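PDB 2EAB: alpha-fucosidase from Bifidobacterium bifidum, which probably releases alpha-1,2-linked L-fucose from glycans by hydrolysis, the chain being the catalytic piece of a longer, membrane-anchored glycosidase. Local coordinates for residues L382-G385 with S386-N390; V423-Q426 with M427-P431; D326-A329 with I330-V334; F764-D767 with G768-G771; I445-V448 with E449-K453. All coordinates share one frame; numbering follows the deposited sequence.

How the interactions relate
All five contacts are local, three to five residues apart along helices or at their ends, and all fall in the family 95 catalytic domain. Interactions 1, 2 and 4 are fully buried: helix 365-386, helix 424-428 and the start of helix 767-780 meet there, and Phe770 of interaction 4 packs on both of the other two. Interaction 5 is largely buried but farther from the centre, and interaction 3 is partly buried; in these, Arg333 and Glu449 each pair with a charge outside the contact. Interaction 3 shares a salt bridge with interaction 1, whereas interaction 5 touches only interaction 2. Interaction 1 alone contributes directly to a metal site, the bound calcium ion.

Interaction 1: L382-G385 with S386-N390; sequences LTIG and SSREN. With CA (calcium ion), chain C.
Ser386 and Leu382 meet at the C-terminal end of helix 365-386, in a domain that in family 95 is an (alpha/alpha)6 barrel, and they illustrate how a helix end can supply a metal ligand. The hydroxyl of Ser386 stands between its own backbone N and carbonyl carbon (chi1 69°) and thereby folds back along the helix, where OG donates to Leu382 O at 2.8 Å. The backbone N of Ser386 adds a weak bond to the same carbonyl. One residue further on, Thr383 O takes two donors: Ser387 N at 2.8 Å, tilted a little from the carbonyl plane, and Ser386 N at 3.2 Å, from well above it. Ser387 then leaves helical geometry, and its OG turns to Tyr429 OH and Leu440 O.

On another side of the turn, Arg388 and Ile384 lie alongside each other and point the same way. Bends at chi2 and chi3 (-61° and -59°) curl the arginine back, bringing CD to 3.2 Å from Ile384 O and NH1 to 4.1 Å from Ile384 CG2. A water at the guanidinium edge, in its plane, accepts from NH1 and donates to Ile384 O, while NH1 also forms a salt bridge with Asp326. The arginine is thus tied to the helix end and to helix 316-331 at once. The turn, so held, probably helps to present the carbonyl of Ser386, which joins Glu77 OE2 and Leu393 O around the calcium ion, Ser386 O lying 2.7 Å from the metal.

Interaction 2: V423-Q426 with M427-P431; sequences VNLQ and MNYWP
Gln426 O lies over one face of the Trp430 indole, 3.1 Å from CD1, and this is the tight part of a short helix in the buried centre of the catalytic domain. The indole plane also passes beneath Gln426 C and Met427 CA, each offset toward the rim, so within this turn it is largely backbone that meets that face. The same Gln426 O closes the helix end, accepting from Tyr429 N from above its carbonyl plane. Nearby, Leu425 O meets the Tyr429 ring at its edge and in its plane, 3.5 Å from CD2. Regular helical bonds run from Met427 N to Val423 O and from Asn428 N to Asn424 O.

At the helix start, a bend at chi2 (82°) carries the amide of Gln426 back to the N-cap residue, where OE1 accepts a weak bond from Val423 N at 2.9 Å, while NE2 hydrogen-bonds to Met421 O. The apolar pairs are looser: Val423 CG2 lies 4.1 Å from Met427 CE, and Leu425 CD1 is at the same distance from Tyr429 CE2. There is no solvent side, since every touching residue is buried. Helix 507-520 packs on Val423 and Gln426, helix 722-734 on Met427 and Trp430, and helix 767-780 on Asn428 and Pro431.

Interaction 3: D326-A329 with I330-V334; sequences DHSA and IYDRV
In His327 and Tyr331 alike CG stands opposite the backbone N (chi1 180° and -176°), which lays the two side chains alongside each other, one helical turn apart. Their planes are nearly parallel, at 17°, but slid apart, with ring centroids 5.8 Å from each other, so overlap is slight. The closer touch is His327 CE1 on Tyr331 CB, at 3.8 Å. In the backbone, Tyr331 N donates to His327 O in the carbonyl plane, and Asp332 N donates to Ser328 O at 2.8 Å.

The helix ends here in a type I turn from Tyr331 to Val334. Arg333 reaches back along it in extended form, with CG 3.3 Å from Ala329 O; its NE makes a weak bond to that oxygen and also donates to a water that in turn donates to Ala329 O. Beyond NE the guanidinium pairs with Glu439 and donates to Asn436 O. A leucine in place of Arg333 would probably leave Glu439 without its charge partner and strip Ala329 O of the weak NE bond, with the bridging water losing its donor. Helix 365-386 packs against His327 through Ile384 and takes the carbonyls of Ile330 and Tyr331 on Arg380, just before the chain enters strand 335-337.

Interaction 4: F764-D767 with G768-G771; sequences FQID and GNFG
Ile766 O is gripped by two backbone donors at the opening of helix 767-780, an instance of how a loop hands its last carbonyl to a new helix. Phe770 N approaches it almost in line with the C=O bond, at 3.3 Å, while Asn769 N adds a weaker, more bent bond at 2.9 Å. Asp767 O accepts from Gly771 N at 2.8 Å, in the carbonyl plane. The side chain of Asp767 also turns inward: with CG set between its backbone N and carbonyl carbon (chi1 43°), OD1 accepts a weak bond from Gly768 N.

The apolar half of the contact is Ile766 against Phe770. The side chains meet at a slant, and the isoleucine spreads both branches along one part of the ring: CG1 and CG2 each lie 3.6 Å from Phe770 CE2, and CD1 reaches 3.7 Å from Phe770 CZ. Such a three-point touch should limit turning of the phenyl group.

Asn769 serves the preceding loop instead. Its OD1 lies at the edge of the Phe764 ring, 4.3 Å from CE1, and accepts from Asp759 N, while ND2 donates to Leu757 O, so both ends of the amide are used. Phe764 stacks on Phe758. Beyond the turn, Phe770 packs on Leu382 and Thr383 of helix 365-386 and on Asn428 of helix 424-428.

Interaction 5: I445-V448 with E449-K453; sequences IEYV and EGLVK. With EDO (1,2-ethanediol), chain H.
Glu449 N donates to Ile445 O in a nearly straight bond (2.9 Å, 174°) and Gly450 N to Glu446 O, and Leu451 N donates to Val448 O, three residues back, from well above its carbonyl plane, so the regular pattern tightens where helix 442-450 gives way to helix 452-463. Of the side chains at this junction, Glu449 and Ile445 run alongside each other and point the same way. Glu449 CG sits 3.3 Å from Ile445 O, and the carboxylate carbon CD lies 4.2 Å from Ile445 CG2, the chain being extended beyond CG. Its OE1 forms a salt bridge with Arg530, while the like-charged Glu446 keeps its OE1 6.3 Å from Glu449 OE1. An alanine at Glu449 would probably leave Arg530 without this charge partner and remove the methylene chain that runs alongside Ile445.

On another face, Leu451 and Tyr447 meet at a slant, with Leu451 CD2 4.1 Å from Tyr447 CE2. The leucine side chain also rests on backbone, its CB 3.4 Å from Val448 O. Tyr447 is anchored at its far end, where OH bonds to Thr488 O.

At the junction, Gly450 O accepts from an ethanediol molecule, probably from the crystallisation liquor. Around the contact, helix 525-546 packs on Ile445, Glu449 and Val452, helix 507-520 covers Val448, and strand 486-487 borders Tyr447 and Leu451.

Interaction 1: L382-G385 with S386-N390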
loop_
_atom_site.group_PDB
_atom_site.type_symbol
_atom_site.label_atom_id
_atom_site.label_comp_id
_atom_site.label_asym_id
_atom_site.label_seq_id
_atom_site.Cartn_x
_atom_site.Cartn_y
_atom_site.Cartn_z
ATOM N N LEU A 382 -7.548 -4.891 5.719
ATOM C CA LEU A 382 -7.524 -3.465 5.401
ATOM C C LEU A 382 -7.389 -3.221 3.907
ATOM O O LEU A 382 -7.846 -2.187 3.410
ATOM C CB LEU A 382 -6.422 -2.739 6.177
ATOM C CG LEU A 382 -6.649 -2.615 7.688
ATOM C CD1 LEU A 382 -5.374 -2.127 8.352
ATOM C CD2 LEU A 382 -7.833 -1.693 8.023
ATOM N N THR A 383 -6.774 -4.169 3.194
ATOM C CA THR A 383 -6.728 -4.105 1.735
ATOM C C THR A 383 -8.139 -4.262 1.162
ATOM O O THR A 383 -8.565 -3.477 0.315
ATOM C CB THR A 383 -5.806 -5.188 1.129
ATOM O OG1 THR A 383 -4.503 -5.117 1.715
ATOM C CG2 THR A 383 -5.671 -4.995 -0.372
ATOM N N ILE A 384 -8.859 -5.280 1.633
ATOM C CA ILE A 384 -10.238 -5.501 1.200
ATOM C C ILE A 384 -11.113 -4.271 1.477
ATOM O O ILE A 384 -11.922 -3.881 0.642
ATOM C CB ILE A 384 -10.846 -6.764 1.862
ATOM C CG1 ILE A 384 -9.976 -7.996 1.573
ATOM C CG2 ILE A 384 -12.289 -6.983 1.395
ATOM C CD1 ILE A 384 -10.323 -9.208 2.425
ATOM N N GLY A 385 -10.935 -3.659 2.642
ATOM C CA GLY A 385 -11.729 -2.492 3.014
ATOM C C GLY A 385 -11.434 -1.217 2.240
ATOM O O GLY A 385 -12.317 -0.371 2.083
ATOM N N SER A 386 -10.202 -1.070 1.752
ATOM C CA SER A 386 -9.758 0.196 1.140
ATOM C C SER A 386 -9.447 0.161 -0.357
ATOM O O SER A 386 -9.337 1.215 -0.984
ATOM C CB SER A 386 -8.537 0.752 1.881
ATOM O OG SER A 386 -7.394 -0.057 1.678
ATOM N N SER A 387 -9.296 -1.037 -0.917
ATOM C CA SER A 387 -8.808 -1.179 -2.282
ATOM C C SER A 387 -9.489 -2.357 -2.970
ATOM O O SER A 387 -9.023 -3.495 -2.885
ATOM C CB SER A 387 -7.285 -1.362 -2.263
ATOM O OG SER A 387 -6.742 -1.414 -3.571
ATOM N N ARG A 388 -10.604 -2.094 -3.641
ATOM C CA ARG A 388 -11.299 -3.153 -4.368
ATOM C C ARG A 388 -11.119 -2.978 -5.869
ATOM O O ARG A 388 -10.699 -1.914 -6.331
ATOM C CB ARG A 388 -12.780 -3.208 -3.980
ATOM C CG ARG A 388 -13.027 -3.671 -2.545
ATOM C CD ARG A 388 -12.501 -5.086 -2.295
ATOM N NE ARG A 388 -13.116 -6.089 -3.171
ATOM C CZ ARG A 388 -14.225 -6.770 -2.888
ATOM N NH1 ARG A 388 -14.864 -6.585 -1.737
ATOM N NH2 ARG A 388 -14.690 -7.653 -3.765
ATOM N N GLU A 389 -11.439 -4.025 -6.631
ATOM C CA GLU A 389 -11.300 -3.994 -8.093
ATOM C C GLU A 389 -12.002 -2.796 -8.703
ATOM O O GLU A 389 -11.530 -2.241 -9.695
ATOM C CB GLU A 389 -11.869 -5.264 -8.730
ATOM C CG GLU A 389 -11.141 -6.525 -8.356
ATOM C CD GLU A 389 -11.957 -7.773 -8.631
ATOM O OE1 GLU A 389 -12.178 -8.086 -9.822
ATOM O OE2 GLU A 389 -12.368 -8.443 -7.651
ATOM N N ASN A 390 -13.124 -2.401 -8.108
ATOM C CA ASN A 390 -13.899 -1.288 -8.630
ATOM C C ASN A 390 -13.746 0.023 -7.852
ATOM O O ASN A 390 -14.515 0.958 -8.061
ATOM C CB ASN A 390 -15.374 -1.676 -8.779
ATOM C CG ASN A 390 -16.061 -1.913 -7.445
ATOM O OD1 ASN A 390 -15.446 -1.837 -6.378
ATOM N ND2 ASN A 390 -17.352 -2.207 -7.504
HETATM CA CA CA C . -9.965 3.379 -2.415
HETATM O O HOH W 1 -14.612 -4.413 0.057
#

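Interaction 2: V423-Q426 with M427-P431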
loop_
_atom_site.group_PDB
_atom_site.type_symbol
_atom_site.label_atom_id
_atom_site.label_comp_id
_atom_site.label_asym_id
_atom_site.label_seq_id
_atom_site.Cartn_x
_atom_site.Cartn_y
_atom_site.Cartn_z
ATOM N N VAL A 423 7.725 5.555 -1.205
ATOM C CA VAL A 423 7.809 4.355 -0.346
ATOM C C VAL A 423 6.422 3.953 0.150
ATOM O O VAL A 423 6.134 2.763 0.277
ATOM C CB VAL A 423 8.818 4.435 0.852
ATOM C CG1 VAL A 423 8.371 5.437 1.918
ATOM C CG2 VAL A 423 9.025 3.049 1.478
ATOM N N ASN A 424 5.572 4.936 0.431
ATOM C CA ASN A 424 4.342 4.660 1.167
ATOM C C ASN A 424 3.294 3.953 0.323
ATOM O O ASN A 424 2.786 2.901 0.712
ATOM C CB ASN A 424 3.758 5.937 1.767
ATOM C CG ASN A 424 4.758 6.694 2.614
ATOM O OD1 ASN A 424 4.861 6.480 3.830
ATOM N ND2 ASN A 424 5.520 7.557 1.983
ATOM N N LEU A 425 2.990 4.517 -0.840
ATOM C CA LEU A 425 2.037 3.885 -1.744
ATOM C C LEU A 425 2.550 2.521 -2.209
ATOM O O LEU A 425 1.776 1.567 -2.344
ATOM C CB LEU A 425 1.727 4.799 -2.932
ATOM C CG LEU A 425 0.630 4.313 -3.882
ATOM C CD1 LEU A 425 -0.708 4.157 -3.165
ATOM C CD2 LEU A 425 0.502 5.236 -5.081
ATOM N N GLN A 426 3.858 2.436 -2.441
ATOM C CA GLN A 426 4.498 1.167 -2.766
ATOM C C GLN A 426 4.206 0.132 -1.681
ATOM O O GLN A 426 3.801 -0.994 -1.979
ATOM C CB GLN A 426 6.009 1.348 -2.920
ATOM C CG GLN A 426 6.448 2.061 -4.200
ATOM C CD GLN A 426 6.380 3.583 -4.144
ATOM O OE1 GLN A 426 6.031 4.185 -3.118
ATOM N NE2 GLN A 426 6.732 4.215 -5.259
ATOM N N MET A 427 4.417 0.518 -0.422
ATOM C CA MET A 427 4.199 -0.376 0.711
ATOM C C MET A 427 2.750 -0.857 0.808
ATOM O O MET A 427 2.500 -2.023 1.128
ATOM C CB MET A 427 4.639 0.292 2.011
ATOM C CG MET A 427 4.687 -0.664 3.186
ATOM S SD MET A 427 5.405 0.027 4.675
ATOM C CE MET A 427 7.015 0.560 4.072
ATOM N N ASN A 428 1.805 0.035 0.514
ATOM C CA ASN A 428 0.390 -0.334 0.493
ATOM C C ASN A 428 0.124 -1.512 -0.435
ATOM O O ASN A 428 -0.828 -2.265 -0.222
ATOM C CB ASN A 428 -0.478 0.836 0.026
ATOM C CG ASN A 428 -0.637 1.926 1.069
ATOM O OD1 ASN A 428 0.062 1.964 2.080
ATOM N ND2 ASN A 428 -1.552 2.849 0.798
ATOM N N TYR A 429 0.944 -1.633 -1.477
ATOM C CA TYR A 429 0.799 -2.694 -2.471
ATOM C C TYR A 429 1.952 -3.693 -2.479
ATOM O O TYR A 429 2.266 -4.293 -3.516
ATOM C CB TYR A 429 0.483 -2.104 -3.863
ATOM C CG TYR A 429 -0.884 -1.465 -3.851
ATOM C CD1 TYR A 429 -2.022 -2.218 -4.134
ATOM C CD2 TYR A 429 -1.051 -0.130 -3.485
ATOM C CE1 TYR A 429 -3.289 -1.650 -4.075
ATOM C CE2 TYR A 429 -2.312 0.444 -3.427
ATOM C CZ TYR A 429 -3.425 -0.320 -3.720
ATOM O OH TYR A 429 -4.668 0.264 -3.651
ATOM N N TRP A 430 2.581 -3.873 -1.317
ATOM C CA TRP A 430 3.542 -4.961 -1.135
ATOM C C TRP A 430 2.949 -6.331 -0.791
ATOM O O TRP A 430 3.486 -7.329 -1.256
ATOM C CB TRP A 430 4.624 -4.615 -0.113
ATOM C CG TRP A 430 5.657 -3.645 -0.602
ATOM C CD1 TRP A 430 5.885 -3.246 -1.891
ATOM C CD2 TRP A 430 6.626 -2.968 0.205
ATOM N NE1 TRP A 430 6.923 -2.337 -1.928
ATOM C CE2 TRP A 430 7.396 -2.153 -0.654
ATOM C CE3 TRP A 430 6.915 -2.969 1.575
ATOM C CZ2 TRP A 430 8.438 -1.339 -0.181
ATOM C CZ3 TRP A 430 7.948 -2.159 2.042
ATOM C CH2 TRP A 430 8.696 -1.361 1.166
ATOM N N PRO A 431 1.896 -6.411 0.056
ATOM C CA PRO A 431 1.357 -7.759 0.329
ATOM C C PRO A 431 0.271 -8.207 -0.639
ATOM O O PRO A 431 -0.230 -9.324 -0.527
ATOM C CB PRO A 431 0.742 -7.600 1.716
ATOM C CG PRO A 431 0.252 -6.181 1.728
ATOM C CD PRO A 431 1.211 -5.381 0.861
#

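Interaction 3: D326-A329 with I330-V334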
loop_
_atom_site.group_PDB
_atom_site.type_symbol
_atom_site.label_atom_id
_atom_site.label_comp_id
_atom_site.label_asym_id
_atom_site.label_seq_id
_atom_site.Cartn_x
_atom_site.Cartn_y
_atom_site.Cartn_z
ATOM N N ASP A 326 -18.858 -12.233 -0.537
ATOM C CA ASP A 326 -17.875 -11.447 -1.277
ATOM C C ASP A 326 -16.602 -11.196 -0.459
ATOM O O ASP A 326 -15.487 -11.417 -0.943
ATOM C CB ASP A 326 -18.517 -10.124 -1.693
ATOM C CG ASP A 326 -17.520 -9.130 -2.246
ATOM O OD1 ASP A 326 -17.069 -9.312 -3.396
ATOM O OD2 ASP A 326 -17.202 -8.157 -1.526
ATOM N N HIS A 327 -16.780 -10.738 0.778
ATOM C CA HIS A 327 -15.662 -10.435 1.656
ATOM C C HIS A 327 -14.864 -11.690 1.984
ATOM O O HIS A 327 -13.633 -11.710 1.860
ATOM C CB HIS A 327 -16.154 -9.797 2.953
ATOM C CG HIS A 327 -15.048 -9.465 3.899
ATOM N ND1 HIS A 327 -14.589 -10.342 4.858
ATOM C CD2 HIS A 327 -14.276 -8.358 4.001
ATOM C CE1 HIS A 327 -13.590 -9.783 5.516
ATOM N NE2 HIS A 327 -13.383 -8.578 5.018
ATOM N N SER A 328 -15.571 -12.735 2.412
ATOM C CA SER A 328 -14.911 -13.969 2.835
ATOM C C SER A 328 -14.226 -14.709 1.683
ATOM O O SER A 328 -13.232 -15.398 1.905
ATOM C CB SER A 328 -15.872 -14.894 3.592
ATOM O OG SER A 328 -16.888 -15.394 2.745
ATOM N N ALA A 329 -14.744 -14.558 0.466
ATOM C CA ALA A 329 -14.116 -15.168 -0.708
ATOM C C ALA A 329 -12.659 -14.732 -0.838
ATOM O O ALA A 329 -11.797 -15.540 -1.204
ATOM C CB ALA A 329 -14.885 -14.834 -1.970
ATOM N N ILE A 330 -12.384 -13.464 -0.537
ATOM C CA ILE A 330 -11.013 -12.959 -0.558
ATOM C C ILE A 330 -10.302 -13.239 0.766
ATOM O O ILE A 330 -9.171 -13.728 0.784
ATOM C CB ILE A 330 -10.956 -11.441 -0.855
ATOM C CG1 ILE A 330 -11.665 -11.119 -2.175
ATOM C CG2 ILE A 330 -9.505 -10.956 -0.880
ATOM C CD1 ILE A 330 -12.065 -9.658 -2.322
ATOM N N TYR A 331 -10.965 -12.923 1.875
ATOM C CA TYR A 331 -10.325 -13.022 3.180
ATOM C C TYR A 331 -9.875 -14.445 3.504
ATOM O O TYR A 331 -8.795 -14.645 4.045
ATOM C CB TYR A 331 -11.236 -12.480 4.287
ATOM C CG TYR A 331 -10.570 -12.474 5.641
ATOM C CD1 TYR A 331 -9.767 -11.403 6.046
ATOM C CD2 TYR A 331 -10.717 -13.556 6.511
ATOM C CE1 TYR A 331 -9.139 -11.405 7.279
ATOM C CE2 TYR A 331 -10.095 -13.566 7.750
ATOM C CZ TYR A 331 -9.309 -12.487 8.132
ATOM O OH TYR A 331 -8.678 -12.476 9.354
ATOM N N ASP A 332 -10.712 -15.428 3.177
ATOM C CA ASP A 332 -10.423 -16.806 3.570
ATOM C C ASP A 332 -9.423 -17.536 2.665
ATOM O O ASP A 332 -9.137 -18.714 2.889
ATOM C CB ASP A 332 -11.721 -17.607 3.753
ATOM C CG ASP A 332 -12.468 -17.228 5.028
ATOM O OD1 ASP A 332 -11.819 -16.786 6.003
ATOM O OD2 ASP A 332 -13.708 -17.394 5.058
ATOM N N ARG A 333 -8.861 -16.839 1.675
ATOM C CA ARG A 333 -7.867 -17.448 0.781
ATOM C C ARG A 333 -6.589 -17.847 1.511
ATOM O O ARG A 333 -5.919 -18.800 1.111
ATOM C CB ARG A 333 -7.510 -16.501 -0.360
ATOM C CG ARG A 333 -8.621 -16.282 -1.358
ATOM C CD ARG A 333 -8.230 -15.194 -2.321
ATOM N NE ARG A 333 -9.277 -14.910 -3.294
ATOM C CZ ARG A 333 -9.186 -13.973 -4.232
ATOM N NH1 ARG A 333 -8.094 -13.225 -4.333
ATOM N NH2 ARG A 333 -10.190 -13.782 -5.077
ATOM N N VAL A 334 -6.256 -17.109 2.566
ATOM C CA VAL A 334 -5.045 -17.342 3.331
ATOM C C VAL A 334 -5.411 -17.770 4.744
ATOM O O VAL A 334 -6.259 -17.156 5.390
ATOM C CB VAL A 334 -4.138 -16.076 3.370
ATOM C CG1 VAL A 334 -2.959 -16.268 4.321
ATOM C CG2 VAL A 334 -3.636 -15.737 1.975
HETATM O O HOH W 2 -11.452 -16.900 -4.007
#

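Interaction 4: F764-D767 with G768-G771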
loop_
_atom_site.group_PDB
_atom_site.type_symbol
_atom_site.label_atom_id
_atom_site.label_comp_id
_atom_site.label_asym_id
_atom_site.label_seq_id
_atom_site.Cartn_x
_atom_site.Cartn_y
_atom_site.Cartn_z
ATOM N N PHE A 764 -1.321 7.767 12.904
ATOM C CA PHE A 764 -1.768 6.622 12.110
ATOM C C PHE A 764 -1.324 6.768 10.664
ATOM O O PHE A 764 -1.588 7.798 10.034
ATOM C CB PHE A 764 -3.298 6.510 12.183
ATOM C CG PHE A 764 -3.931 5.697 11.071
ATOM C CD1 PHE A 764 -3.493 4.413 10.755
ATOM C CD2 PHE A 764 -5.015 6.215 10.379
ATOM C CE1 PHE A 764 -4.112 3.678 9.735
ATOM C CE2 PHE A 764 -5.644 5.487 9.374
ATOM C CZ PHE A 764 -5.190 4.218 9.045
ATOM N N GLN A 765 -0.643 5.734 10.168
ATOM C CA GLN A 765 -0.240 5.606 8.770
ATOM C C GLN A 765 -0.438 4.145 8.407
ATOM O O GLN A 765 0.121 3.261 9.060
ATOM C CB GLN A 765 1.230 6.000 8.592
ATOM C CG GLN A 765 1.493 7.492 8.748
ATOM C CD GLN A 765 0.884 8.309 7.629
ATOM O OE1 GLN A 765 -0.171 8.932 7.792
ATOM N NE2 GLN A 765 1.544 8.311 6.487
ATOM N N ILE A 766 -1.243 3.882 7.389
ATOM C CA ILE A 766 -1.611 2.504 7.066
ATOM C C ILE A 766 -0.471 1.705 6.424
ATOM O O ILE A 766 -0.473 0.465 6.449
ATOM C CB ILE A 766 -2.879 2.470 6.182
ATOM C CG1 ILE A 766 -3.631 1.144 6.345
ATOM C CG2 ILE A 766 -2.552 2.809 4.722
ATOM C CD1 ILE A 766 -5.048 1.168 5.792
ATOM N N ASP A 767 0.509 2.415 5.865
ATOM C CA ASP A 767 1.624 1.769 5.178
ATOM C C ASP A 767 2.201 0.595 5.967
ATOM O O ASP A 767 2.297 -0.523 5.446
ATOM C CB ASP A 767 2.719 2.772 4.762
ATOM C CG ASP A 767 3.056 3.803 5.842
ATOM O OD1 ASP A 767 3.158 3.471 7.039
ATOM O OD2 ASP A 767 3.260 4.976 5.464
ATOM N N GLY A 768 2.534 0.834 7.235
ATOM C CA GLY A 768 3.129 -0.197 8.085
ATOM C C GLY A 768 2.237 -1.393 8.360
ATOM O O GLY A 768 2.741 -2.483 8.620
ATOM N N ASN A 769 0.919 -1.206 8.306
ATOM C CA ASN A 769 -0.002 -2.344 8.394
ATOM C C ASN A 769 0.206 -3.285 7.210
ATOM O O ASN A 769 0.331 -4.509 7.370
ATOM C CB ASN A 769 -1.463 -1.886 8.429
ATOM C CG ASN A 769 -1.893 -1.369 9.788
ATOM O OD1 ASN A 769 -2.180 -0.183 9.946
ATOM N ND2 ASN A 769 -1.945 -2.260 10.779
ATOM N N PHE A 770 0.258 -2.702 6.018
ATOM C CA PHE A 770 0.493 -3.476 4.809
ATOM C C PHE A 770 1.918 -4.033 4.760
ATOM O O PHE A 770 2.139 -5.159 4.300
ATOM C CB PHE A 770 0.182 -2.626 3.576
ATOM C CG PHE A 770 -1.252 -2.156 3.496
ATOM C CD1 PHE A 770 -2.306 -3.060 3.596
ATOM C CD2 PHE A 770 -1.545 -0.812 3.293
ATOM C CE1 PHE A 770 -3.622 -2.636 3.501
ATOM C CE2 PHE A 770 -2.859 -0.381 3.178
ATOM C CZ PHE A 770 -3.901 -1.290 3.296
ATOM N N GLY A 771 2.873 -3.257 5.263
ATOM C CA GLY A 771 4.267 -3.691 5.332
ATOM C C GLY A 771 4.459 -4.895 6.232
ATOM O O GLY A 771 5.260 -5.781 5.934
#

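Interaction 5: I445-V448 with E449-K453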
loop_
_atom_site.group_PDB
_atom_site.type_symbol
_atom_site.label_atom_id
_atom_site.label_comp_id
_atom_site.label_asym_id
_atom_site.label_seq_id
_atom_site.Cartn_x
_atom_site.Cartn_y
_atom_site.Cartn_z
ATOM N N ILE A 445 -3.087 0.032 -10.603
ATOM C CA ILE A 445 -2.728 0.007 -12.016
ATOM C C ILE A 445 -3.412 1.161 -12.747
ATOM O O ILE A 445 -2.769 1.895 -13.501
ATOM C CB ILE A 445 -3.066 -1.343 -12.692
ATOM C CG1 ILE A 445 -2.442 -2.507 -11.913
ATOM C CG2 ILE A 445 -2.587 -1.348 -14.145
ATOM C CD1 ILE A 445 -2.829 -3.879 -12.423
ATOM N N GLU A 446 -4.710 1.325 -12.508
ATOM C CA GLU A 446 -5.445 2.434 -13.104
ATOM C C GLU A 446 -4.899 3.800 -12.670
ATOM O O GLU A 446 -4.842 4.729 -13.470
ATOM C CB GLU A 446 -6.940 2.335 -12.808
ATOM C CG GLU A 446 -7.738 3.385 -13.582
ATOM C CD GLU A 446 -9.225 3.397 -13.296
ATOM O OE1 GLU A 446 -9.756 2.420 -12.734
ATOM O OE2 GLU A 446 -9.872 4.409 -13.642
ATOM N N TYR A 447 -4.475 3.906 -11.415
ATOM C CA TYR A 447 -3.902 5.152 -10.904
ATOM C C TYR A 447 -2.610 5.514 -11.635
ATOM O O TYR A 447 -2.392 6.670 -11.992
ATOM C CB TYR A 447 -3.643 5.036 -9.402
ATOM C CG TYR A 447 -3.183 6.332 -8.778
ATOM C CD1 TYR A 447 -4.100 7.336 -8.469
ATOM C CD2 TYR A 447 -1.834 6.560 -8.515
ATOM C CE1 TYR A 447 -3.691 8.533 -7.906
ATOM C CE2 TYR A 447 -1.411 7.761 -7.959
ATOM C CZ TYR A 447 -2.345 8.738 -7.651
ATOM O OH TYR A 447 -1.907 9.927 -7.105
ATOM N N VAL A 448 -1.755 4.519 -11.850
ATOM C CA VAL A 448 -0.482 4.760 -12.512
ATOM C C VAL A 448 -0.732 5.088 -13.989
ATOM O O VAL A 448 -0.127 6.011 -14.528
ATOM C CB VAL A 448 0.498 3.584 -12.295
ATOM C CG1 VAL A 448 1.787 3.802 -13.084
ATOM C CG2 VAL A 448 0.815 3.448 -10.806
ATOM N N GLU A 449 -1.664 4.375 -14.626
ATOM C CA GLU A 449 -2.119 4.765 -15.969
ATOM C C GLU A 449 -2.625 6.207 -15.957
ATOM O O GLU A 449 -2.375 6.968 -16.894
ATOM C CB GLU A 449 -3.193 3.813 -16.495
ATOM C CG GLU A 449 -2.646 2.429 -16.802
ATOM C CD GLU A 449 -3.710 1.390 -17.104
ATOM O OE1 GLU A 449 -4.824 1.463 -16.542
ATOM O OE2 GLU A 449 -3.408 0.455 -17.883
ATOM N N GLY A 450 -3.302 6.576 -14.872
ATOM C CA GLY A 450 -3.822 7.926 -14.679
ATOM C C GLY A 450 -2.759 9.004 -14.542
ATOM O O GLY A 450 -3.049 10.187 -14.719
ATOM N N LEU A 451 -1.528 8.609 -14.224
ATOM C CA LEU A 451 -0.424 9.559 -14.148
ATOM C C LEU A 451 0.146 9.921 -15.513
ATOM O O LEU A 451 0.892 10.890 -15.628
ATOM C CB LEU A 451 0.698 9.030 -13.254
ATOM C CG LEU A 451 0.351 8.779 -11.784
ATOM C CD1 LEU A 451 1.535 8.156 -11.064
ATOM C CD2 LEU A 451 -0.091 10.058 -11.079
ATOM N N VAL A 452 -0.191 9.165 -16.558
ATOM C CA VAL A 452 0.470 9.358 -17.845
ATOM C C VAL A 452 0.135 10.709 -18.481
ATOM O O VAL A 452 1.042 11.460 -18.828
ATOM C CB VAL A 452 0.237 8.173 -18.806
ATOM C CG1 VAL A 452 0.873 8.444 -20.166
ATOM C CG2 VAL A 452 0.795 6.884 -18.199
ATOM N N LYS A 453 -1.149 11.018 -18.640
ATOM C CA LYS A 453 -1.526 12.295 -19.249
ATOM C C LYS A 453 -1.004 13.525 -18.487
ATOM O O LYS A 453 -0.307 14.345 -19.080
ATOM C CB LYS A 453 -3.033 12.372 -19.505
ATOM C CG LYS A 453 -3.500 11.472 -20.639
ATOM C CD LYS A 453 -4.988 11.618 -20.876
ATOM C CE LYS A 453 -5.440 10.749 -22.034
ATOM N NZ LYS A 453 -6.898 10.897 -22.272
HETATM C C1 EDO H . -6.319 10.509 -15.732
HETATM O O1 EDO H . -5.118 10.723 -16.497
HETATM C C2 EDO H . -7.436 9.761 -16.554
HETATM O O2 EDO H . -7.580 10.449 -17.789
#